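Local atomic coordinates of dihydropteridine reductase (Caenorhabditis elegans, PDB entry 1OOE), a protein that probably catalyses the NADH- or NADPH-dependent reduction of quinonoid dihydrobiopterin to tetrahydrobiopterin, working as a homodimer of the short-chain dehydrogenase/reductase family. Residues K51-T64 with V105-H118. Sequence-based numbering, arbitrary orientation.
Sequences KNWTEQEQSILEQT and VWSSAIAAKLATTH
Trp53 and Trp106 lie face to face where segments 53-64 and 105-118 of two helices begin their contact, their five-membered rings 3.8 Å apart between centroids and only 10° from parallel. Each indole also receives the other's CB over a face, and the Trp53 backbone N sits over the Trp106 ring, 3.3 Å from Trp106 CH2. With CG anti to the backbone N (chi1 -155°), Trp53 swings across the second helix as a knob among Val105, Trp106, Ala109 and Ile110; its CZ2 edge meets Ala109 CB at 3.6 Å. Ile110 returns the insertion, entering a hole formed by Gln56, Glu57, Ile60 and Leu61. On the inner side Ile60 and Ile110 rest on Tyr9 of strand 4-9, while Trp53 also packs on Val94 of the second subunit. The looser flank, with two waters, borders that subunit around Glu57 and Lys113: a water bonded to Glu57 OE2 is only weakly bonded to Lys113 NZ, which also hydrogen-bonds to Ser90 O of the second subunit. Farther along, another water joins Leu61 O to His118 NE2. The segment axes, 10.5 Å apart, cross at -38°, as neighbouring helices do on one side of the largely parallel sheet in a Rossmann-fold short-chain dehydrogenase.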
ATOM      1  N   LYS A  51       3.570   7.520  18.788  1.00 15.20           N
ATOM      2  CA  LYS A  51       4.534   8.191  17.917  1.00 15.37           C
ATOM      3  C   LYS A  51       4.239   7.930  16.442  1.00 13.60           C
ATOM      4  O   LYS A  51       3.640   6.904  16.095  1.00 13.99           O
ATOM      5  CB  LYS A  51       5.955   7.723  18.255  1.00 14.40           C
ATOM      6  CG  LYS A  51       6.373   8.088  19.670  1.00 18.62           C
ATOM      7  CD  LYS A  51       7.817   7.733  19.945  1.00 19.82           C
ATOM      8  CE  LYS A  51       8.258   8.280  21.293  1.00 20.70           C
ATOM      9  NZ  LYS A  51       9.714   8.075  21.502  1.00 21.58           N
ATOM     10  N   ASN A  52       4.646   8.858  15.575  1.00 13.76           N
ATOM     11  CA  ASN A  52       4.410   8.686  14.142  1.00 12.55           C
ATOM     12  C   ASN A  52       5.411   7.705  13.535  1.00 12.42           C
ATOM     13  O   ASN A  52       6.269   7.176  14.239  1.00 11.09           O
ATOM     14  CB  ASN A  52       4.437  10.034  13.390  1.00 15.86           C
ATOM     15  CG  ASN A  52       5.755  10.776  13.530  1.00 17.00           C
ATOM     16  OD1 ASN A  52       6.833  10.195  13.407  1.00 15.58           O
ATOM     17  ND2 ASN A  52       5.670  12.084  13.763  1.00 18.85           N
ATOM     18  N   TRP A  53       5.298   7.467  12.231  1.00 10.68           N
ATOM     19  CA  TRP A  53       6.155   6.507  11.539  1.00 10.39           C
ATOM     20  C   TRP A  53       7.651   6.761  11.710  1.00 10.23           C
ATOM     21  O   TRP A  53       8.386   5.871  12.133  1.00  9.62           O
ATOM     22  CB  TRP A  53       5.809   6.479  10.046  1.00  8.87           C
ATOM     23  CG  TRP A  53       6.155   5.187   9.337  1.00  8.49           C
ATOM     24  CD1 TRP A  53       6.936   4.162   9.807  1.00  8.50           C
ATOM     25  CD2 TRP A  53       5.740   4.801   8.023  1.00  7.64           C
ATOM     26  NE1 TRP A  53       7.028   3.163   8.859  1.00  8.22           N
ATOM     27  CE2 TRP A  53       6.303   3.532   7.756  1.00  9.43           C
ATOM     28  CE3 TRP A  53       4.943   5.407   7.042  1.00 10.87           C
ATOM     29  CZ2 TRP A  53       6.094   2.859   6.546  1.00 10.32           C
ATOM     30  CZ3 TRP A  53       4.735   4.740   5.846  1.00 11.20           C
ATOM     31  CH2 TRP A  53       5.309   3.478   5.606  1.00  9.71           C
ATOM     32  N   THR A  54       8.102   7.970  11.384  1.00 10.10           N
ATOM     33  CA  THR A  54       9.521   8.289  11.505  1.00 10.46           C
ATOM     34  C   THR A  54       9.991   8.283  12.959  1.00  9.67           C
ATOM     35  O   THR A  54      11.124   7.897  13.246  1.00 10.70           O
ATOM     36  CB  THR A  54       9.861   9.651  10.838  1.00 12.36           C
ATOM     37  OG1 THR A  54       9.006  10.677  11.358  1.00 12.18           O
ATOM     38  CG2 THR A  54       9.678   9.560   9.330  1.00 12.17           C
ATOM     39  N   GLU A  55       9.125   8.696  13.880  1.00 10.22           N
ATOM     40  CA  GLU A  55       9.491   8.690  15.294  1.00 10.15           C
ATOM     41  C   GLU A  55       9.661   7.242  15.753  1.00 10.74           C
ATOM     42  O   GLU A  55      10.574   6.926  16.516  1.00 10.82           O
ATOM     43  CB  GLU A  55       8.417   9.390  16.140  1.00 11.35           C
ATOM     44  CG  GLU A  55       8.316  10.895  15.909  1.00 15.31           C
ATOM     45  CD  GLU A  55       7.226  11.545  16.751  1.00 17.40           C
ATOM     46  OE1 GLU A  55       6.079  11.044  16.738  1.00 18.34           O
ATOM     47  OE2 GLU A  55       7.510  12.562  17.420  1.00 20.30           O
ATOM     48  N   GLN A  56       8.779   6.359  15.287  1.00 10.59           N
ATOM     49  CA  GLN A  56       8.877   4.950  15.655  1.00 10.77           C
ATOM     50  C   GLN A  56      10.146   4.337  15.075  1.00 10.85           C
ATOM     51  O   GLN A  56      10.840   3.579  15.755  1.00  8.23           O
ATOM     52  CB  GLN A  56       7.648   4.175  15.169  1.00 10.45           C
ATOM     53  CG  GLN A  56       6.529   4.083  16.195  1.00 12.93           C
ATOM     54  CD  GLN A  56       5.396   3.192  15.729  1.00 11.93           C
ATOM     55  OE1 GLN A  56       5.630   2.139  15.135  1.00 13.93           O
ATOM     56  NE2 GLN A  56       4.161   3.602  16.003  1.00 15.73           N
ATOM     57  N   GLU A  57      10.453   4.666  13.822  1.00 11.49           N
ATOM     58  CA  GLU A  57      11.660   4.145  13.190  1.00 11.71           C
ATOM     59  C   GLU A  57      12.883   4.526  14.017  1.00 11.45           C
ATOM     60  O   GLU A  57      13.689   3.674  14.390  1.00 12.56           O
ATOM     61  CB  GLU A  57      11.845   4.709  11.774  1.00 11.24           C
ATOM     62  CG  GLU A  57      13.208   4.325  11.185  1.00 12.60           C
ATOM     63  CD  GLU A  57      13.593   5.102   9.942  1.00 13.20           C
ATOM     64  OE1 GLU A  57      13.161   6.263   9.788  1.00 11.86           O
ATOM     65  OE2 GLU A  57      14.357   4.549   9.125  1.00 15.63           O
ATOM     66  N   GLN A  58      13.013   5.815  14.311  1.00 10.53           N
ATOM     67  CA  GLN A  58      14.159   6.294  15.071  1.00  9.85           C
ATOM     68  C   GLN A  58      14.320   5.594  16.412  1.00  9.72           C
ATOM     69  O   GLN A  58      15.409   5.132  16.751  1.00 10.53           O
ATOM     70  CB  GLN A  58      14.055   7.807  15.296  1.00 11.64           C
ATOM     71  CG  GLN A  58      15.307   8.406  15.924  1.00 15.24           C
ATOM     72  CD  GLN A  58      15.233   9.916  16.039  1.00 19.62           C
ATOM     73  OE1 GLN A  58      14.918  10.605  15.070  1.00 23.66           O
ATOM     74  NE2 GLN A  58      15.534  10.436  17.222  1.00 23.03           N
ATOM     75  N   SER A  59      13.233   5.502  17.170  1.00  9.19           N
ATOM     76  CA  SER A  59      13.282   4.875  18.485  1.00 10.26           C
ATOM     77  C   SER A  59      13.630   3.395  18.414  1.00 10.45           C
ATOM     78  O   SER A  59      14.476   2.914  19.164  1.00 10.59           O
ATOM     79  CB  SER A  59      11.946   5.050  19.206  1.00 11.82           C
ATOM     80  OG  SER A  59      12.019   4.534  20.522  1.00 13.22           O
ATOM     81  N   ILE A  60      12.977   2.674  17.510  1.00  9.14           N
ATOM     82  CA  ILE A  60      13.231   1.250  17.364  1.00  8.07           C
ATOM     83  C   ILE A  60      14.671   0.993  16.907  1.00  8.64           C
ATOM     84  O   ILE A  60      15.348   0.109  17.432  1.00  8.79           O
ATOM     85  CB  ILE A  60      12.228   0.619  16.371  1.00  8.73           C
ATOM     86  CG1 ILE A  60      10.818   0.669  16.973  1.00  9.73           C
ATOM     87  CG2 ILE A  60      12.607  -0.824  16.078  1.00  7.88           C
ATOM     88  CD1 ILE A  60       9.705   0.359  15.979  1.00 10.20           C
ATOM     89  N   LEU A  61      15.147   1.780  15.948  1.00  7.44           N
ATOM     90  CA  LEU A  61      16.514   1.611  15.464  1.00  9.66           C
ATOM     91  C   LEU A  61      17.538   1.936  16.549  1.00 10.46           C
ATOM     92  O   LEU A  61      18.527   1.223  16.707  1.00 12.86           O
ATOM     93  CB  LEU A  61      16.769   2.487  14.234  1.00 11.28           C
ATOM     94  CG  LEU A  61      16.490   1.848  12.870  1.00 12.32           C
ATOM     95  CD1 LEU A  61      15.067   1.316  12.823  1.00 13.47           C
ATOM     96  CD2 LEU A  61      16.729   2.872  11.769  1.00 15.10           C
ATOM     97  N   GLU A  62      17.306   3.008  17.299  1.00 11.93           N
ATOM     98  CA  GLU A  62      18.246   3.378  18.352  1.00 11.21           C
ATOM     99  C   GLU A  62      18.343   2.284  19.403  1.00 11.81           C
ATOM    100  O   GLU A  62      19.440   1.897  19.801  1.00 12.92           O
ATOM    101  CB  GLU A  62      17.831   4.693  19.024  1.00 13.88           C
ATOM    102  CG  GLU A  62      17.845   5.900  18.103  1.00 18.87           C
ATOM    103  CD  GLU A  62      17.449   7.188  18.810  1.00 22.36           C
ATOM    104  OE1 GLU A  62      16.513   7.153  19.640  1.00 26.06           O
ATOM    105  OE2 GLU A  62      18.063   8.236  18.524  1.00 24.89           O
ATOM    106  N   GLN A  63      17.194   1.784  19.847  1.00 11.12           N
ATOM    107  CA  GLN A  63      17.161   0.741  20.866  1.00 10.70           C
ATOM    108  C   GLN A  63      17.774  -0.569  20.399  1.00 11.20           C
ATOM    109  O   GLN A  63      18.462  -1.248  21.164  1.00 11.66           O
ATOM    110  CB  GLN A  63      15.727   0.480  21.314  1.00 11.39           C
ATOM    111  CG  GLN A  63      15.079   1.630  22.048  1.00 12.50           C
ATOM    112  CD  GLN A  63      13.662   1.299  22.450  1.00 12.33           C
ATOM    113  OE1 GLN A  63      13.433   0.449  23.311  1.00 12.27           O
ATOM    114  NE2 GLN A  63      12.700   1.952  21.813  1.00 10.38           N
ATOM    115  N   THR A  64      17.517  -0.937  19.149  1.00 11.03           N
ATOM    116  CA  THR A  64      18.058  -2.186  18.625  1.00  9.91           C
ATOM    117  C   THR A  64      19.578  -2.105  18.485  1.00 11.44           C
ATOM    118  O   THR A  64      20.291  -3.069  18.786  1.00 10.54           O
ATOM    119  CB  THR A  64      17.422  -2.535  17.264  1.00 10.86           C
ATOM    120  OG1 THR A  64      16.005  -2.682  17.434  1.00  9.76           O
ATOM    121  CG2 THR A  64      17.995  -3.839  16.719  1.00 13.27           C
ATOM    122  N   VAL A 105       1.903  -1.996   7.312  1.00  8.19           N
ATOM    123  CA  VAL A 105       2.928  -1.322   6.524  1.00  6.85           C
ATOM    124  C   VAL A 105       4.044  -0.690   7.353  1.00  7.86           C
ATOM    125  O   VAL A 105       5.218  -0.840   7.024  1.00  7.54           O
ATOM    126  CB  VAL A 105       2.298  -0.248   5.603  1.00  7.28           C
ATOM    127  CG1 VAL A 105       3.384   0.464   4.806  1.00 10.37           C
ATOM    128  CG2 VAL A 105       1.306  -0.907   4.652  1.00  8.90           C
ATOM    129  N   TRP A 106       3.694   0.012   8.423  1.00  8.47           N
ATOM    130  CA  TRP A 106       4.719   0.640   9.257  1.00  8.89           C
ATOM    131  C   TRP A 106       5.702  -0.399   9.803  1.00  7.75           C
ATOM    132  O   TRP A 106       6.920  -0.229   9.701  1.00  8.20           O
ATOM    133  CB  TRP A 106       4.077   1.385  10.431  1.00  8.95           C
ATOM    134  CG  TRP A 106       3.414   2.697  10.080  1.00 10.40           C
ATOM    135  CD1 TRP A 106       2.914   3.075   8.865  1.00  9.84           C
ATOM    136  CD2 TRP A 106       3.131   3.774  10.983  1.00 10.58           C
ATOM    137  NE1 TRP A 106       2.334   4.322   8.958  1.00 10.54           N
ATOM    138  CE2 TRP A 106       2.455   4.773  10.248  1.00 10.11           C
ATOM    139  CE3 TRP A 106       3.383   3.991  12.345  1.00 11.10           C
ATOM    140  CZ2 TRP A 106       2.025   5.975  10.832  1.00  9.79           C
ATOM    141  CZ3 TRP A 106       2.954   5.187  12.925  1.00  9.97           C
ATOM    142  CH2 TRP A 106       2.282   6.160  12.165  1.00 11.31           C
ATOM    143  N   SER A 107       5.167  -1.471  10.379  1.00  8.73           N
ATOM    144  CA  SER A 107       5.991  -2.532  10.956  1.00  8.95           C
ATOM    145  C   SER A 107       6.848  -3.254   9.924  1.00  8.95           C
ATOM    146  O   SER A 107       8.049  -3.450  10.133  1.00  8.78           O
ATOM    147  CB  SER A 107       5.103  -3.540  11.696  1.00  9.18           C
ATOM    148  OG  SER A 107       4.105  -4.076  10.840  1.00  9.89           O
ATOM    149  N   SER A 108       6.241  -3.646   8.808  1.00  9.30           N
ATOM    150  CA  SER A 108       6.980  -4.343   7.762  1.00  7.87           C
ATOM    151  C   SER A 108       8.143  -3.506   7.262  1.00  6.88           C
ATOM    152  O   SER A 108       9.228  -4.022   7.034  1.00  7.11           O
ATOM    153  CB  SER A 108       6.063  -4.674   6.580  1.00  7.13           C
ATOM    154  OG  SER A 108       5.074  -5.610   6.954  1.00  8.40           O
ATOM    155  N   ALA A 109       7.908  -2.210   7.088  1.00  8.42           N
ATOM    156  CA  ALA A 109       8.950  -1.314   6.599  1.00  8.16           C
ATOM    157  C   ALA A 109      10.078  -1.142   7.609  1.00  8.72           C
ATOM    158  O   ALA A 109      11.247  -1.120   7.234  1.00  8.76           O
ATOM    159  CB  ALA A 109       8.355   0.037   6.252  1.00  8.93           C
ATOM    160  N   ILE A 110       9.735  -0.998   8.886  1.00  7.83           N
ATOM    161  CA  ILE A 110      10.761  -0.839   9.913  1.00  9.60           C
ATOM    162  C   ILE A 110      11.531  -2.151  10.064  1.00  9.35           C
ATOM    163  O   ILE A 110      12.743  -2.146  10.295  1.00 10.00           O
ATOM    164  CB  ILE A 110      10.141  -0.395  11.263  1.00  9.87           C
ATOM    165  CG1 ILE A 110       9.567   1.018  11.111  1.00  9.06           C
ATOM    166  CG2 ILE A 110      11.200  -0.412  12.367  1.00  9.25           C
ATOM    167  CD1 ILE A 110       8.870   1.556  12.342  1.00 11.59           C
ATOM    168  N   ALA A 111      10.842  -3.280   9.910  1.00  8.91           N
ATOM    169  CA  ALA A 111      11.524  -4.569   9.999  1.00  9.46           C
ATOM    170  C   ALA A 111      12.551  -4.645   8.864  1.00  9.87           C
ATOM    171  O   ALA A 111      13.680  -5.113   9.058  1.00  6.75           O
ATOM    172  CB  ALA A 111      10.513  -5.720   9.882  1.00  9.83           C
ATOM    173  N   ALA A 112      12.163  -4.174   7.681  1.00  8.28           N
ATOM    174  CA  ALA A 112      13.064  -4.185   6.532  1.00  8.70           C
ATOM    175  C   ALA A 112      14.272  -3.288   6.801  1.00  9.30           C
ATOM    176  O   ALA A 112      15.406  -3.665   6.515  1.00  8.94           O
ATOM    177  CB  ALA A 112      12.328  -3.717   5.272  1.00  8.52           C
ATOM    178  N   LYS A 113      14.025  -2.100   7.349  1.00  8.61           N
ATOM    179  CA  LYS A 113      15.107  -1.167   7.663  1.00  9.71           C
ATOM    180  C   LYS A 113      16.082  -1.822   8.641  1.00  9.66           C
ATOM    181  O   LYS A 113      17.301  -1.676   8.511  1.00 10.39           O
ATOM    182  CB  LYS A 113      14.543   0.121   8.281  1.00 11.99           C
ATOM    183  CG  LYS A 113      15.595   1.207   8.533  1.00 10.58           C
ATOM    184  CD  LYS A 113      16.234   1.681   7.232  1.00 15.84           C
ATOM    185  CE  LYS A 113      17.346   2.688   7.493  1.00 13.46           C
ATOM    186  NZ  LYS A 113      17.864   3.271   6.227  1.00 17.81           N
ATOM    187  N   LEU A 114      15.546  -2.540   9.625  1.00 10.10           N
ATOM    188  CA  LEU A 114      16.387  -3.220  10.606  1.00 10.57           C
ATOM    189  C   LEU A 114      17.264  -4.262   9.919  1.00 11.95           C
ATOM    190  O   LEU A 114      18.441  -4.411  10.249  1.00 13.83           O
ATOM    191  CB  LEU A 114      15.522  -3.894  11.677  1.00 10.37           C
ATOM    192  CG  LEU A 114      14.874  -2.956  12.699  1.00  9.74           C
ATOM    193  CD1 LEU A 114      13.808  -3.702  13.501  1.00 11.34           C
ATOM    194  CD2 LEU A 114      15.946  -2.399  13.618  1.00 12.00           C
ATOM    195  N   ALA A 115      16.691  -4.969   8.949  1.00 11.23           N
ATOM    196  CA  ALA A 115      17.421  -6.005   8.223  1.00 12.26           C
ATOM    197  C   ALA A 115      18.585  -5.452   7.407  1.00 12.92           C
ATOM    198  O   ALA A 115      19.672  -6.030   7.394  1.00 13.27           O
ATOM    199  CB  ALA A 115      16.465  -6.770   7.312  1.00 12.21           C
ATOM    200  N   THR A 116      18.363  -4.341   6.713  1.00 15.76           N
ATOM    201  CA  THR A 116      19.422  -3.752   5.905  1.00 16.35           C
ATOM    202  C   THR A 116      20.571  -3.307   6.798  1.00 16.34           C
ATOM    203  O   THR A 116      21.720  -3.234   6.362  1.00 16.33           O
ATOM    204  CB  THR A 116      18.912  -2.540   5.092  1.00 19.18           C
ATOM    205  OG1 THR A 116      18.432  -1.527   5.984  1.00 23.50           O
ATOM    206  CG2 THR A 116      17.788  -2.962   4.161  1.00 19.81           C
ATOM    207  N   THR A 117      20.252  -3.046   8.061  1.00 17.67           N
ATOM    208  CA  THR A 117      21.234  -2.592   9.032  1.00 17.84           C
ATOM    209  C   THR A 117      21.909  -3.705   9.833  1.00 16.22           C
ATOM    210  O   THR A 117      23.131  -3.721   9.993  1.00 17.98           O
ATOM    211  CB  THR A 117      20.595  -1.634  10.074  1.00 19.67           C
ATOM    212  OG1 THR A 117      19.911  -0.562   9.411  1.00 20.17           O
ATOM    213  CG2 THR A 117      21.667  -1.061  10.985  1.00 18.17           C
ATOM    214  N   HIS A 118      21.104  -4.643  10.320  1.00 14.02           N
ATOM    215  CA  HIS A 118      21.603  -5.698  11.191  1.00 11.33           C
ATOM    216  C   HIS A 118      21.622  -7.152  10.728  1.00 11.55           C
ATOM    217  O   HIS A 118      22.204  -7.993  11.406  1.00 12.61           O
ATOM    218  CB  HIS A 118      20.825  -5.624  12.504  1.00 10.40           C
ATOM    219  CG  HIS A 118      20.851  -4.271  13.140  1.00 10.49           C
ATOM    220  ND1 HIS A 118      21.982  -3.750  13.727  1.00 10.39           N
ATOM    221  CD2 HIS A 118      19.891  -3.324  13.267  1.00 11.06           C
ATOM    222  CE1 HIS A 118      21.721  -2.540  14.189  1.00 11.00           C
ATOM    223  NE2 HIS A 118      20.457  -2.257  13.923  1.00 10.88           N
TER
HETATM  224  O   HOH W   1      14.908   4.973   6.652  1.00 14.21           O
HETATM  225  O   HOH W   2      19.300   0.073  14.420  1.00 13.15           O